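Local structure of spectinomycin 9-adenylyltransferase (Enterococcus faecalis, 6SXJ) at residues S214-E217 and H218-R221. The protein catalyses transfer of an adenylyl group from ATP to the 9-hydroxyl of spectinomycin, giving bacteria resistance to this antibiotic but not to streptomycin. Residues are numbered along the deposited sequence; the frame is centred on the assembly and turned at random.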
loop_
_atom_site.group_PDB
_atom_site.type_symbol
_atom_site.label_atom_id
_atom_site.label_comp_id
_atom_site.label_asym_id
_atom_site.label_seq_id
_atom_site.Cartn_x
_atom_site.Cartn_y
_atom_site.Cartn_z
ATOM N N SER A 214 2.199 23.857 8.267
ATOM C CA SER A 214 3.013 23.406 9.388
ATOM C C SER A 214 4.089 24.426 9.752
ATOM O O SER A 214 4.614 25.121 8.877
ATOM C CB SER A 214 3.681 22.066 9.051
ATOM O OG SER A 214 2.725 21.016 9.022
ATOM N N PRO A 215 4.442 24.530 11.038
ATOM C CA PRO A 215 5.483 25.488 11.436
ATOM C C PRO A 215 6.788 25.246 10.696
ATOM O O PRO A 215 7.160 24.109 10.396
ATOM C CB PRO A 215 5.635 25.240 12.941
ATOM C CG PRO A 215 4.298 24.716 13.365
ATOM C CD PRO A 215 3.815 23.883 12.203
ATOM N N LEU A 216 7.494 26.347 10.423
ATOM C CA LEU A 216 8.649 26.337 9.531
ATOM C C LEU A 216 9.568 25.139 9.754
ATOM O O LEU A 216 9.860 24.387 8.816
ATOM C CB LEU A 216 9.438 27.643 9.704
ATOM C CG LEU A 216 10.798 27.715 9.003
ATOM C CD1 LEU A 216 10.603 27.814 7.485
ATOM C CD2 LEU A 216 11.627 28.885 9.519
ATOM N N GLU A 217 10.059 24.967 10.986
ATOM C CA GLU A 217 11.023 23.902 11.249
ATOM C C GLU A 217 10.496 22.556 10.768
ATOM O O GLU A 217 11.244 21.750 10.200
ATOM C CB GLU A 217 11.360 23.853 12.743
ATOM C CG GLU A 217 10.264 23.312 13.654
ATOM C CD GLU A 217 10.797 22.969 15.050
ATOM O OE1 GLU A 217 10.139 23.316 16.059
ATOM O OE2 GLU A 217 11.882 22.356 15.130
ATOM N N HIS A 218 9.204 22.302 10.977
ATOM C CA HIS A 218 8.601 21.049 10.544
ATOM C C HIS A 218 8.392 21.033 9.033
ATOM O O HIS A 218 8.630 20.011 8.384
ATOM C CB HIS A 218 7.273 20.834 11.271
ATOM C CG HIS A 218 7.411 20.727 12.760
ATOM N ND1 HIS A 218 8.433 20.027 13.367
ATOM C CD2 HIS A 218 6.655 21.231 13.762
ATOM C CE1 HIS A 218 8.303 20.109 14.677
ATOM N NE2 HIS A 218 7.231 20.833 14.943
ATOM N N ARG A 219 7.958 22.156 8.458
ATOM C CA ARG A 219 7.839 22.246 7.007
ATOM C C ARG A 219 9.178 21.979 6.330
ATOM O O ARG A 219 9.268 21.169 5.402
ATOM C CB ARG A 219 7.309 23.621 6.614
ATOM C CG ARG A 219 7.666 24.025 5.194
ATOM C CD ARG A 219 6.741 25.115 4.701
ATOM N NE ARG A 219 7.180 26.445 5.115
ATOM C CZ ARG A 219 6.472 27.264 5.888
ATOM N NH1 ARG A 219 5.282 26.894 6.348
ATOM N NH2 ARG A 219 6.961 28.456 6.202
ATOM N N GLU A 220 10.232 22.660 6.782
ATOM C CA GLU A 220 11.566 22.411 6.244
ATOM C C GLU A 220 11.861 20.914 6.183
ATOM O O GLU A 220 12.277 20.395 5.141
ATOM C CB GLU A 220 12.618 23.131 7.097
ATOM C CG GLU A 220 12.867 24.590 6.720
ATOM C CD GLU A 220 13.773 25.313 7.715
ATOM O OE1 GLU A 220 13.505 26.497 8.019
ATOM O OE2 GLU A 220 14.751 24.699 8.198
ATOM N N ARG A 221 11.634 20.195 7.290
ATOM C CA ARG A 221 11.953 18.768 7.314
ATOM C C ARG A 221 10.990 17.957 6.449
ATOM O O ARG A 221 11.401 16.968 5.827
ATOM C CB ARG A 221 11.949 18.254 8.760
ATOM C CG ARG A 221 13.212 18.612 9.549
ATOM C CD ARG A 221 13.268 17.929 10.912
ATOM N NE ARG A 221 12.363 18.538 11.886
ATOM C CZ ARG A 221 12.726 19.459 12.779
ATOM N NH1 ARG A 221 13.980 19.891 12.825
ATOM N NH2 ARG A 221 11.835 19.953 13.629
#
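E217 lies against both H218 and R221 at the start of helix 216-229, with P215 at the N-cap position, a worked example of a helix N-terminus in which the first i to i+4 backbone bonds are joined by an i to i+4 salt bridge. The backbone part begins at P215 O, which accepts a bond from R219 N at 2.9 Å and a weak one from H218 N. E220 N then donates to L216 O in a nearly straight bond (174° at the hydrogen). E217 holds its CG between its own backbone N and carbonyl carbon (chi1 72°), which lays the side chain over the H218 ring: CG makes a CH-pi contact 3.8 Å from the ring centroid, and the carboxylate runs nearly parallel to the imidazole, their planes 5° apart. H218 is buried; ND1 is hydrogen-bonded to T244 OG1 and the ring stacks with Y247, so this end of the helix packs on helix 241-253 of the C-terminal helical domain. T244 OG1 also accepts R221 NE, a second hold on the guanidinium that probably limits its rotation. E217 O sits over one face of the R221 guanidinium, whose NH2 reaches E217 OE2 at 2.8 Å, meeting the oxygen from above the carboxylate plane.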